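Local structure of carbohydrate deacetylase Agd3 (Neosartorya fumigata, 6NWZ) at residues N45-P50 with L229-I234; S38-G43 with V117-Y122; C364-L367 with L371-W374; S269-T274 with N549-D554. The protein probably removes N-acetyl groups from the exopolysaccharide galactosaminogalactan as a metal-dependent carbohydrate esterase, an activity required for biofilm formation by the fungus. All blocks are in the same frame, centred on the assembly; numbering follows the deposited sequence.

Contact 1: residues N45-P50 with L229-I234; sequences NAYGIP and LQHAWI
Tyr47 spans most of this contact, its ring carrying an apolar face and a polar end to helix 224-237. The close-packed part lies around that ring. Ile234 sets its CG2 methyl over the centre of one face, 4.2 Å from the Tyr47 ring centroid and only 6° off the ring normal, a well-centred CH-pi contact. The other branch of the same isoleucine reaches the rim, where CD1 of Ile234 comes to 4.0 Å from CE1 of Tyr47. At the far end of the ring, Tyr47 OH and His231 ND1 share a hydrogen bond of 2.5 Å, with ND1 close to the tyrosine plane. The two rings meet rim to rim, their planes turned 51° from each other. One residue of the partner helix thus covers the tyrosine face while another, one turn earlier, holds its hydroxyl.

Beyond Ile234 the packing thins. With chi1 near -67° its CG2 stands anti to the backbone N, and this methyl also touches Ile49, whose CD1 lies 3.8 Å from Ile234 CG2; little else joins the helix to the chain after Tyr47. Between Tyr47 and Ile49, Gly48 adopts positive phi as the C-prime residue of a Schellman motif that ends helix 34-47, turning the chain so that Ile49 can return to the interface.

Farther out, Leu538, in a loop, touches Tyr47, and His231 NE2 bonds to Leu536 O. Ile49 also packs on Ile27 of strand 22-31, whereas Leu229 and Ala232 of helix 224-237 rest on strand 144-147.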
loop_
_atom_site.group_PDB
_atom_site.type_symbol
_atom_site.label_atom_id
_atom_site.label_comp_id
_atom_site.label_asym_id
_atom_site.label_seq_id
_atom_site.Cartn_x
_atom_site.Cartn_y
_atom_site.Cartn_z
ATOM N N ASN A 45 -2.730 12.519 1.218
ATOM C CA ASN A 45 -1.578 12.062 1.993
ATOM C C ASN A 45 -0.868 10.913 1.294
ATOM O O ASN A 45 0.366 10.829 1.316
ATOM C CB ASN A 45 -2.024 11.641 3.396
ATOM C CG ASN A 45 -0.857 11.248 4.294
ATOM O OD1 ASN A 45 0.226 11.824 4.218
ATOM N ND2 ASN A 45 -1.081 10.260 5.156
ATOM N N ALA A 46 -1.634 10.013 0.671
ATOM C CA ALA A 46 -1.030 8.885 -0.029
ATOM C C ALA A 46 -0.181 9.360 -1.200
ATOM O O ALA A 46 0.928 8.855 -1.419
ATOM C CB ALA A 46 -2.116 7.920 -0.504
ATOM N N TYR A 47 -0.685 10.335 -1.961
ATOM C CA TYR A 47 0.099 10.911 -3.047
ATOM C C TYR A 47 1.261 11.741 -2.525
ATOM O O TYR A 47 2.271 11.894 -3.221
ATOM C CB TYR A 47 -0.783 11.783 -3.938
ATOM C CG TYR A 47 -1.600 11.035 -4.963
ATOM C CD1 TYR A 47 -2.718 10.305 -4.588
ATOM C CD2 TYR A 47 -1.268 11.085 -6.310
ATOM C CE1 TYR A 47 -3.477 9.631 -5.526
ATOM C CE2 TYR A 47 -2.020 10.416 -7.257
ATOM C CZ TYR A 47 -3.124 9.690 -6.858
ATOM O OH TYR A 47 -3.879 9.021 -7.790
ATOM N N GLY A 48 1.141 12.279 -1.314
ATOM C CA GLY A 48 2.105 13.236 -0.810
ATOM C C GLY A 48 1.784 14.672 -1.145
ATOM O O GLY A 48 2.673 15.529 -1.059
ATOM N N ILE A 49 0.543 14.961 -1.524
ATOM C CA ILE A 49 0.112 16.289 -1.956
ATOM C C ILE A 49 -0.134 17.167 -0.737
ATOM O O ILE A 49 -0.947 16.806 0.128
ATOM C CB ILE A 49 -1.145 16.198 -2.834
ATOM C CG1 ILE A 49 -0.792 15.570 -4.185
ATOM C CG2 ILE A 49 -1.786 17.569 -2.995
ATOM C CD1 ILE A 49 -1.984 15.197 -5.024
ATOM N N PRO A 50 0.543 18.308 -0.618
ATOM C CA PRO A 50 0.306 19.191 0.531
ATOM C C PRO A 50 -1.128 19.699 0.559
ATOM O O PRO A 50 -1.698 20.069 -0.470
ATOM C CB PRO A 50 1.305 20.331 0.312
ATOM C CG PRO A 50 2.365 19.748 -0.555
ATOM C CD PRO A 50 1.673 18.758 -1.445
ATOM N N LEU A 229 -12.257 5.574 -6.490
ATOM C CA LEU A 229 -12.817 6.792 -7.059
ATOM C C LEU A 229 -11.919 7.996 -6.814
ATOM O O LEU A 229 -11.867 8.905 -7.650
ATOM C CB LEU A 229 -14.208 7.047 -6.478
ATOM C CG LEU A 229 -15.279 5.983 -6.730
ATOM C CD1 LEU A 229 -16.581 6.386 -6.065
ATOM C CD2 LEU A 229 -15.492 5.756 -8.221
ATOM N N GLN A 230 -11.202 8.020 -5.689
ATOM C CA GLN A 230 -10.506 9.238 -5.287
ATOM C C GLN A 230 -9.437 9.642 -6.294
ATOM O O GLN A 230 -9.084 10.824 -6.380
ATOM C CB GLN A 230 -9.890 9.059 -3.904
ATOM C CG GLN A 230 -8.836 7.977 -3.836
ATOM C CD GLN A 230 -8.277 7.811 -2.441
ATOM O OE1 GLN A 230 -8.573 8.601 -1.542
ATOM N NE2 GLN A 230 -7.466 6.774 -2.250
ATOM N N HIS A 231 -8.923 8.687 -7.071
ATOM C CA HIS A 231 -7.906 9.008 -8.063
ATOM C C HIS A 231 -8.463 9.840 -9.210
ATOM O O HIS A 231 -7.696 10.512 -9.910
ATOM C CB HIS A 231 -7.274 7.720 -8.587
ATOM C CG HIS A 231 -6.629 6.899 -7.517
ATOM N ND1 HIS A 231 -5.445 7.266 -6.913
ATOM C CD2 HIS A 231 -7.009 5.740 -6.930
ATOM C CE1 HIS A 231 -5.119 6.362 -6.006
ATOM N NE2 HIS A 231 -6.051 5.425 -5.997
ATOM N N ALA A 232 -9.778 9.823 -9.413
ATOM C CA ALA A 232 -10.369 10.676 -10.434
ATOM C C ALA A 232 -10.351 12.138 -10.003
ATOM O O ALA A 232 -9.861 13.004 -10.736
ATOM C CB ALA A 232 -11.791 10.212 -10.745
ATOM N N TRP A 233 -10.866 12.436 -8.804
ATOM C CA TRP A 233 -10.974 13.838 -8.414
ATOM C C TRP A 233 -9.631 14.431 -8.011
ATOM O O TRP A 233 -9.429 15.639 -8.168
ATOM C CB TRP A 233 -12.018 14.022 -7.299
ATOM C CG TRP A 233 -11.698 13.456 -5.935
ATOM C CD1 TRP A 233 -12.190 12.302 -5.396
ATOM C CD2 TRP A 233 -10.863 14.045 -4.922
ATOM N NE1 TRP A 233 -11.698 12.124 -4.124
ATOM C CE2 TRP A 233 -10.882 13.179 -3.809
ATOM C CE3 TRP A 233 -10.093 15.211 -4.854
ATOM C CZ2 TRP A 233 -10.161 13.441 -2.644
ATOM C CZ3 TRP A 233 -9.374 15.469 -3.694
ATOM C CH2 TRP A 233 -9.415 14.588 -2.606
ATOM N N ILE A 234 -8.697 13.614 -7.520
ATOM C CA ILE A 234 -7.362 14.124 -7.213
ATOM C C ILE A 234 -6.633 14.514 -8.493
ATOM O O ILE A 234 -6.052 15.602 -8.589
ATOM C CB ILE A 234 -6.559 13.094 -6.401
ATOM C CG1 ILE A 234 -7.179 12.909 -5.015
ATOM C CG2 ILE A 234 -5.102 13.528 -6.291
ATOM C CD1 ILE A 234 -6.482 11.870 -4.174
#

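Contact 2: residues S38-G43 with V117-Y122; sequences SSATSG and VQFDVY
Phe119 supplies everything that the strand side brings to this contact, and apolar packing is its main component. The ring points its edge at helix 34-47: the methyl of Ala40 lies near the ring plane, with Ala40 CB 3.8 Å from Phe119 CE2 and almost as near to CZ. The first torsion of Phe119, 62°, places CG between the backbone N and the carbonyl carbon, and from the last residue of the strand the ring reaches out to the helix.

Looser van der Waals contacts come from the preceding residue. Ser39 meets the same end of the ring with its backbone, C lying 4.1 Å from Phe119 CZ, and with its side chain, CB lying 4.2 Å from Phe119 CE1. Two successive helical residues thus meet the outer end of one ring, Ala40 in its plane and Ser39 obliquely.

No hydrogen bond crosses between the segments; the polar bonds stay within the helix or go to other parts of the chain. Ser38 O accepts twice from Ser42, from its N and from its OG, the latter at 3.0 Å and in the carbonyl plane. Ser42 OG also bonds to Thr220 OG1, and Ser39 OG makes a weak bond to Phe218 O, so the segment after strand 209-214 adjoins this helix face.

The ring of Phe218 also meets that of Phe119, while Val78 of the neighbouring parallel strand packs against both Ala40 and Phe119. This is the layered packing of an alpha/beta fold, a helix packed against parallel strands 76-80 and 115-119, here within the CBM87 region.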
loop_
_atom_site.group_PDB
_atom_site.type_symbol
_atom_site.label_atom_id
_atom_site.label_comp_id
_atom_site.label_asym_id
_atom_site.label_seq_id
_atom_site.Cartn_x
_atom_site.Cartn_y
_atom_site.Cartn_z
ATOM N N SER A 38 -11.114 13.037 6.605
ATOM C CA SER A 38 -10.199 11.925 6.375
ATOM C C SER A 38 -10.460 11.239 5.040
ATOM O O SER A 38 -9.526 10.708 4.427
ATOM C CB SER A 38 -10.304 10.919 7.518
ATOM O OG SER A 38 -11.644 10.499 7.697
ATOM N N SER A 39 -11.711 11.234 4.573
ATOM C CA SER A 39 -12.008 10.636 3.276
ATOM C C SER A 39 -11.455 11.454 2.120
ATOM O O SER A 39 -11.419 10.951 0.991
ATOM C CB SER A 39 -13.515 10.446 3.109
ATOM O OG SER A 39 -14.006 9.471 4.016
ATOM N N ALA A 40 -11.022 12.691 2.373
ATOM C CA ALA A 40 -10.338 13.503 1.377
ATOM C C ALA A 40 -8.843 13.634 1.618
ATOM O O ALA A 40 -8.078 13.707 0.654
ATOM C CB ALA A 40 -10.949 14.907 1.320
ATOM N N THR A 41 -8.408 13.661 2.880
ATOM C CA THR A 41 -6.994 13.865 3.176
ATOM C C THR A 41 -6.183 12.583 3.031
ATOM O O THR A 41 -4.979 12.648 2.754
ATOM C CB THR A 41 -6.830 14.429 4.589
ATOM O OG1 THR A 41 -7.427 13.533 5.533
ATOM C CG2 THR A 41 -7.503 15.787 4.701
ATOM N N SER A 42 -6.814 11.419 3.214
ATOM C CA SER A 42 -6.091 10.158 3.085
ATOM C C SER A 42 -5.533 9.983 1.676
ATOM O O SER A 42 -4.400 9.518 1.502
ATOM C CB SER A 42 -7.003 8.986 3.453
ATOM O OG SER A 42 -8.104 8.878 2.566
ATOM N N GLY A 43 -6.313 10.351 0.659
ATOM C CA GLY A 43 -5.825 10.242 -0.705
ATOM C C GLY A 43 -4.720 11.234 -1.009
ATOM O O GLY A 43 -3.718 10.887 -1.640
ATOM N N VAL A 117 -13.772 20.249 -5.842
ATOM C CA VAL A 117 -14.338 18.908 -5.809
ATOM C C VAL A 117 -15.314 18.832 -4.643
ATOM O O VAL A 117 -14.996 19.269 -3.532
ATOM C CB VAL A 117 -13.243 17.834 -5.679
ATOM C CG1 VAL A 117 -13.861 16.470 -5.408
ATOM C CG2 VAL A 117 -12.386 17.801 -6.935
ATOM N N GLN A 118 -16.501 18.286 -4.899
ATOM C CA GLN A 118 -17.500 18.060 -3.861
ATOM C C GLN A 118 -17.978 16.619 -3.943
ATOM O O GLN A 118 -18.431 16.173 -5.002
ATOM C CB GLN A 118 -18.682 19.017 -4.007
ATOM C CG GLN A 118 -18.308 20.474 -3.903
ATOM C CD GLN A 118 -19.426 21.302 -3.317
ATOM O OE1 GLN A 118 -20.048 20.912 -2.326
ATOM N NE2 GLN A 118 -19.694 22.448 -3.925
ATOM N N PHE A 119 -17.881 15.895 -2.833
ATOM C CA PHE A 119 -18.380 14.533 -2.768
ATOM C C PHE A 119 -19.287 14.380 -1.556
ATOM O O PHE A 119 -19.229 15.163 -0.604
ATOM C CB PHE A 119 -17.239 13.493 -2.739
ATOM C CG PHE A 119 -16.315 13.599 -1.547
ATOM C CD1 PHE A 119 -16.673 13.068 -0.312
ATOM C CD2 PHE A 119 -15.063 14.183 -1.678
ATOM C CE1 PHE A 119 -15.812 13.151 0.777
ATOM C CE2 PHE A 119 -14.196 14.265 -0.594
ATOM C CZ PHE A 119 -14.572 13.748 0.635
ATOM N N ASP A 120 -20.131 13.348 -1.615
ATOM C CA ASP A 120 -21.167 13.103 -0.611
ATOM C C ASP A 120 -22.181 14.245 -0.588
ATOM O O ASP A 120 -22.613 14.700 0.472
ATOM C CB ASP A 120 -20.558 12.869 0.775
ATOM C CG ASP A 120 -21.545 12.264 1.754
ATOM O OD1 ASP A 120 -22.589 11.745 1.305
ATOM O OD2 ASP A 120 -21.279 12.318 2.973
ATOM N N VAL A 121 -22.573 14.710 -1.774
ATOM C CA VAL A 121 -23.547 15.784 -1.913
ATOM C C VAL A 121 -24.789 15.249 -2.616
ATOM O O VAL A 121 -24.727 14.313 -3.420
ATOM C CB VAL A 121 -22.969 17.002 -2.672
ATOM C CG1 VAL A 121 -21.796 17.595 -1.907
ATOM C CG2 VAL A 121 -22.555 16.616 -4.084
ATOM N N TYR A 122 -25.925 15.855 -2.290
ATOM C CA TYR A 122 -27.199 15.483 -2.892
ATOM C C TYR A 122 -27.378 16.232 -4.208
ATOM O O TYR A 122 -27.104 17.435 -4.267
ATOM C CB TYR A 122 -28.346 15.801 -1.928
ATOM C CG TYR A 122 -29.732 15.482 -2.454
ATOM C CD1 TYR A 122 -30.268 14.204 -2.339
ATOM C CD2 TYR A 122 -30.512 16.468 -3.050
ATOM C CE1 TYR A 122 -31.545 13.912 -2.817
ATOM C CE2 TYR A 122 -31.786 16.187 -3.529
ATOM C CZ TYR A 122 -32.297 14.911 -3.410
ATOM O OH TYR A 122 -33.561 14.639 -3.885
#

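Contact 3: residues C364-L367 with L371-W374; sequences CTQL and LRWW
The side chains of Leu371 and Arg372 leave the start of helix 369-375 in different ways, and both come back onto the preceding helix. In Leu371, CG is anti to the backbone N (chi1 -176°), and this together with a chi2 of 102° directs CD2 at Thr365. In Arg372 the chain folds at chi3, bringing the guanidinium round to the carbonyl of Gln366. There NH1 of Arg372 donates to Gln366 O at 2.9 Å, with an N-H...O angle of 166°. The acceptor lies in the guanidinium plane, at its edge, and the donor sits nearly in line with the C=O bond. The same nitrogen forms a salt bridge with Asp369, so NH1 serves both an acidic side chain and a peptide oxygen.

The Gln366 side chain, bent at its second torsion, crosses the aliphatic part of the arginine at a slant, OE1 coming to 3.2 Å from Arg372 CG. Structurally this is a pair of short helices, 362-366 and 369-375, in close succession along the chain, with the arginine reaching back across the junction to the carbonyl of Gln366.

The other half of the contact is buried: the Leu371 methyl packs against the backbone carbonyl and side chain of Thr365. CD2 of Leu371 lies 3.2 Å from Thr365 O and 3.6 Å from Thr365 CB, close also to OG1, whose own hydrogen bond runs to Val362 O. Helix 400-417 adjoins this side, Val417 touching both Thr365 and Leu371. Helix 306-313 adjoins as well, and the disulfide from Cys364 to Cys323 ties down the first helix.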
loop_
_atom_site.group_PDB
_atom_site.type_symbol
_atom_site.label_atom_id
_atom_site.label_comp_id
_atom_site.label_asym_id
_atom_site.label_seq_id
_atom_site.Cartn_x
_atom_site.Cartn_y
_atom_site.Cartn_z
ATOM N N CYS A 364 27.836 -30.616 3.505
ATOM C CA CYS A 364 26.665 -30.842 4.347
ATOM C C CYS A 364 25.429 -30.171 3.761
ATOM O O CYS A 364 24.388 -30.813 3.578
ATOM C CB CYS A 364 26.919 -30.322 5.761
ATOM S SG CYS A 364 25.393 -30.024 6.689
ATOM N N THR A 365 25.525 -28.871 3.463
ATOM C CA THR A 365 24.367 -28.135 2.965
ATOM C C THR A 365 23.881 -28.684 1.629
ATOM O O THR A 365 22.676 -28.662 1.355
ATOM C CB THR A 365 24.702 -26.646 2.834
ATOM O OG1 THR A 365 25.689 -26.460 1.813
ATOM C CG2 THR A 365 25.230 -26.095 4.151
ATOM N N GLN A 366 24.793 -29.191 0.796
ATOM C CA GLN A 366 24.432 -29.695 -0.524
ATOM C C GLN A 366 23.591 -30.969 -0.478
ATOM O O GLN A 366 22.996 -31.325 -1.501
ATOM C CB GLN A 366 25.694 -29.944 -1.353
ATOM C CG GLN A 366 26.521 -28.700 -1.632
ATOM C CD GLN A 366 25.847 -27.747 -2.598
ATOM O OE1 GLN A 366 24.969 -28.140 -3.364
ATOM N NE2 GLN A 366 26.258 -26.484 -2.568
ATOM N N LEU A 367 23.524 -31.665 0.664
ATOM C CA LEU A 367 22.700 -32.868 0.754
ATOM C C LEU A 367 21.204 -32.574 0.693
ATOM O O LEU A 367 20.413 -33.516 0.570
ATOM C CB LEU A 367 23.016 -33.635 2.040
ATOM C CG LEU A 367 24.437 -34.180 2.176
ATOM C CD1 LEU A 367 24.579 -35.003 3.448
ATOM C CD2 LEU A 367 24.803 -35.003 0.954
ATOM N N LEU A 371 18.136 -27.030 -1.225
ATOM C CA LEU A 371 19.232 -26.067 -1.204
ATOM C C LEU A 371 19.935 -26.002 -2.553
ATOM O O LEU A 371 20.184 -24.911 -3.079
ATOM C CB LEU A 371 20.242 -26.415 -0.117
ATOM C CG LEU A 371 21.290 -25.300 -0.096
ATOM C CD1 LEU A 371 21.036 -24.353 1.064
ATOM C CD2 LEU A 371 22.701 -25.845 -0.080
ATOM N N ARG A 372 20.285 -27.162 -3.115
ATOM C CA ARG A 372 20.931 -27.175 -4.423
ATOM C C ARG A 372 20.083 -26.472 -5.472
ATOM O O ARG A 372 20.626 -25.873 -6.407
ATOM C CB ARG A 372 21.225 -28.608 -4.861
ATOM C CG ARG A 372 22.118 -29.376 -3.911
ATOM C CD ARG A 372 22.680 -30.627 -4.569
ATOM N NE ARG A 372 21.643 -31.438 -5.204
ATOM C CZ ARG A 372 20.884 -32.316 -4.558
ATOM N NH1 ARG A 372 21.036 -32.495 -3.249
ATOM N NH2 ARG A 372 19.967 -33.013 -5.217
ATOM N N TRP A 373 18.756 -26.526 -5.335
ATOM C CA TRP A 373 17.902 -25.763 -6.238
ATOM C C TRP A 373 18.033 -24.266 -5.982
ATOM O O TRP A 373 18.224 -23.483 -6.919
ATOM C CB TRP A 373 16.447 -26.206 -6.099
ATOM C CG TRP A 373 15.562 -25.611 -7.149
ATOM C CD1 TRP A 373 15.271 -26.142 -8.373
ATOM C CD2 TRP A 373 14.860 -24.365 -7.076
ATOM N NE1 TRP A 373 14.427 -25.305 -9.064
ATOM C CE2 TRP A 373 14.158 -24.208 -8.288
ATOM C CE3 TRP A 373 14.753 -23.369 -6.102
ATOM C CZ2 TRP A 373 13.365 -23.096 -8.552
ATOM C CZ3 TRP A 373 13.964 -22.265 -6.365
ATOM C CH2 TRP A 373 13.280 -22.138 -7.579
ATOM N N TRP A 374 17.941 -23.849 -4.714
ATOM C CA TRP A 374 18.015 -22.424 -4.401
ATOM C C TRP A 374 19.378 -21.841 -4.748
ATOM O O TRP A 374 19.472 -20.682 -5.167
ATOM C CB TRP A 374 17.699 -22.181 -2.924
ATOM C CG TRP A 374 16.248 -22.013 -2.650
ATOM C CD1 TRP A 374 15.471 -22.786 -1.839
ATOM C CD2 TRP A 374 15.384 -21.011 -3.199
ATOM N NE1 TRP A 374 14.176 -22.323 -1.843
ATOM C CE2 TRP A 374 14.097 -21.235 -2.672
ATOM C CE3 TRP A 374 15.575 -19.946 -4.084
ATOM C CZ2 TRP A 374 13.010 -20.434 -2.998
ATOM C CZ3 TRP A 374 14.494 -19.154 -4.409
ATOM C CH2 TRP A 374 13.226 -19.403 -3.868
#

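Contact 4: residues S269-T274 with N549-D554; sequences STFRIT and NLRNAD
Arg551, whose extended side chain lies across the ring of Phe271, is held at its far end by Asp554 of its own segment. The shortest bond of this salt bridge runs from Arg551 NH2 to Asp554 OD2, 2.7 Å long and using the syn lone pair of the carboxylate oxygen. NE adds two weak bonds to OD1 and OD2 of Asp554, and NH1 forms a second salt bridge with Asp501. The guanidinium is thereby gripped by two acids, which probably balance its charge and restrict its rotation.

So held, the arginine covers one face of Phe271. Its CG lies 3.4 Å from Phe271 CZ, CD stands above the ring toward the rim, and NH1 is 3.1 Å from Phe271 CD1. Ring and guanidinium planes are inclined by only 26°, so the flat groups overlap partly, with Phe271 CE1 beneath the guanidinium face. A chi1 of -180° in Phe271 swings the ring toward Arg551.

Ile273 makes the apolar remainder of the contact. Its CD1 lies at the edge of the Phe271 ring and meets the backbone and CB of Leu550, 3.6 Å from the latter atom. The loop that follows is braced by Asn552, whose ND2 donates to Leu550 O at 2.9 Å.

Gln547 bonds to both Phe271 O and Ile273 N, one residue after the zinc ligand His546 of strand 542-546. The contact thus joins hairpin strand 270-271 to the loop after strand 542-546 in the deacetylase domain, whose Asp-His-His zinc site, Asp256, His388 and His392, recalls family 4 carbohydrate esterases.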
loop_
_atom_site.group_PDB
_atom_site.type_symbol
_atom_site.label_atom_id
_atom_site.label_comp_id
_atom_site.label_asym_id
_atom_site.label_seq_id
_atom_site.Cartn_x
_atom_site.Cartn_y
_atom_site.Cartn_z
ATOM N N SER A 269 -0.312 -33.706 10.138
ATOM C CA SER A 269 0.458 -33.755 8.908
ATOM C C SER A 269 1.428 -32.582 8.850
ATOM O O SER A 269 1.177 -31.513 9.411
ATOM C CB SER A 269 -0.459 -33.735 7.684
ATOM O OG SER A 269 -1.155 -32.503 7.592
ATOM N N THR A 270 2.547 -32.797 8.166
ATOM C CA THR A 270 3.580 -31.788 8.012
ATOM C C THR A 270 3.896 -31.615 6.536
ATOM O O THR A 270 3.759 -32.551 5.744
ATOM C CB THR A 270 4.857 -32.174 8.766
ATOM O OG1 THR A 270 5.443 -33.324 8.142
ATOM C CG2 THR A 270 4.539 -32.497 10.217
ATOM N N PHE A 271 4.326 -30.409 6.168
ATOM C CA PHE A 271 4.711 -30.146 4.790
ATOM C C PHE A 271 5.997 -29.334 4.741
ATOM O O PHE A 271 6.201 -28.421 5.549
ATOM C CB PHE A 271 3.610 -29.411 4.018
ATOM C CG PHE A 271 3.973 -29.133 2.590
ATOM C CD1 PHE A 271 3.994 -30.159 1.656
ATOM C CD2 PHE A 271 4.326 -27.858 2.185
ATOM C CE1 PHE A 271 4.341 -29.912 0.340
ATOM C CE2 PHE A 271 4.676 -27.603 0.875
ATOM C CZ PHE A 271 4.686 -28.630 -0.051
ATOM N N ARG A 272 6.861 -29.688 3.788
ATOM C CA ARG A 272 8.055 -28.928 3.440
ATOM C C ARG A 272 8.103 -28.800 1.927
ATOM O O ARG A 272 8.049 -29.810 1.217
ATOM C CB ARG A 272 9.333 -29.603 3.952
ATOM C CG ARG A 272 10.613 -28.828 3.657
ATOM C CD ARG A 272 11.831 -29.590 4.151
ATOM N NE ARG A 272 13.014 -28.745 4.302
ATOM C CZ ARG A 272 14.047 -28.747 3.468
ATOM N NH1 ARG A 272 14.046 -29.550 2.416
ATOM N NH2 ARG A 272 15.084 -27.948 3.689
ATOM N N ILE A 273 8.200 -27.563 1.438
ATOM C CA ILE A 273 8.171 -27.285 0.005
ATOM C C ILE A 273 9.235 -28.124 -0.696
ATOM O O ILE A 273 10.289 -28.418 -0.120
ATOM C CB ILE A 273 8.361 -25.776 -0.260
ATOM C CG1 ILE A 273 7.730 -25.376 -1.597
ATOM C CG2 ILE A 273 9.835 -25.377 -0.201
ATOM C CD1 ILE A 273 6.215 -25.426 -1.587
ATOM N N THR A 274 8.957 -28.547 -1.927
ATOM C CA THR A 274 9.864 -29.412 -2.666
ATOM C C THR A 274 10.440 -28.686 -3.878
ATOM O O THR A 274 10.062 -27.559 -4.203
ATOM C CB THR A 274 9.155 -30.697 -3.112
ATOM O OG1 THR A 274 8.134 -30.376 -4.064
ATOM C CG2 THR A 274 8.524 -31.389 -1.922
ATOM N N ASN A 549 2.407 -22.336 1.769
ATOM C CA ASN A 549 1.420 -21.798 0.836
ATOM C C ASN A 549 1.809 -21.989 -0.624
ATOM O O ASN A 549 0.967 -21.764 -1.501
ATOM C CB ASN A 549 1.191 -20.304 1.094
ATOM C CG ASN A 549 0.827 -20.001 2.538
ATOM O OD1 ASN A 549 1.103 -18.911 3.041
ATOM N ND2 ASN A 549 0.206 -20.963 3.210
ATOM N N LEU A 550 3.049 -22.380 -0.912
ATOM C CA LEU A 550 3.509 -22.526 -2.286
ATOM C C LEU A 550 3.272 -23.923 -2.845
ATOM O O LEU A 550 3.683 -24.198 -3.978
ATOM C CB LEU A 550 5.001 -22.180 -2.386
ATOM C CG LEU A 550 5.482 -20.828 -1.846
ATOM C CD1 LEU A 550 6.906 -20.559 -2.298
ATOM C CD2 LEU A 550 4.574 -19.698 -2.274
ATOM N N ARG A 551 2.621 -24.804 -2.087
ATOM C CA ARG A 551 2.405 -26.171 -2.542
ATOM C C ARG A 551 1.548 -26.177 -3.799
ATOM O O ARG A 551 0.398 -25.729 -3.780
ATOM C CB ARG A 551 1.738 -27.002 -1.447
ATOM C CG ARG A 551 1.732 -28.488 -1.759
ATOM C CD ARG A 551 0.640 -29.219 -1.008
ATOM N NE ARG A 551 0.774 -30.665 -1.145
ATOM C CZ ARG A 551 0.988 -31.496 -0.130
ATOM N NH1 ARG A 551 1.072 -31.030 1.108
ATOM N NH2 ARG A 551 1.102 -32.796 -0.352
ATOM N N ASN A 552 2.109 -26.686 -4.891
ATOM C CA ASN A 552 1.413 -26.728 -6.176
ATOM C C ASN A 552 1.699 -27.976 -7.002
ATOM O O ASN A 552 0.816 -28.408 -7.751
ATOM C CB ASN A 552 1.780 -25.486 -7.014
ATOM C CG ASN A 552 3.218 -25.517 -7.508
ATOM O OD1 ASN A 552 3.496 -25.984 -8.613
ATOM N ND2 ASN A 552 4.138 -25.013 -6.693
ATOM N N ALA A 553 2.882 -28.583 -6.890
ATOM C CA ALA A 553 3.267 -29.648 -7.809
ATOM C C ALA A 553 2.322 -30.839 -7.739
ATOM O O ALA A 553 2.141 -31.542 -8.737
ATOM C CB ALA A 553 4.700 -30.097 -7.526
ATOM N N ASP A 554 1.705 -31.078 -6.581
ATOM C CA ASP A 554 0.923 -32.290 -6.366
ATOM C C ASP A 554 -0.480 -31.990 -5.849
ATOM O O ASP A 554 -1.085 -32.842 -5.193
ATOM C CB ASP A 554 1.648 -33.226 -5.396
ATOM C CG ASP A 554 1.895 -32.588 -4.033
ATOM O OD1 ASP A 554 2.475 -31.481 -3.970
ATOM O OD2 ASP A 554 1.504 -33.198 -3.018
#

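In the fold
Contacts 1 and 2 share helix 34-47 and lie with their centres 10 Å apart; Trp233 of the 229-234 segment touches both Ala40 and Val117, so they form one continuous interior in the CBM87 region. Contacts 3 and 4 belong to the deacetylase region, their centres 18 Å apart and their nearest atoms about 6 Å apart, with Leu370 of helix 369-375 reaching Ile273. The two pairs are well separated, contacts 1 and 4 being 42 Å apart between centres. Zinc ligands lie near contact 4, the Ile273 side chain being about 9 Å from that of Asp256, and near contact 1, where the side chain of His231 is about 11 Å from that of His534. Contacts 2 and 3 are remote from the annotated sites.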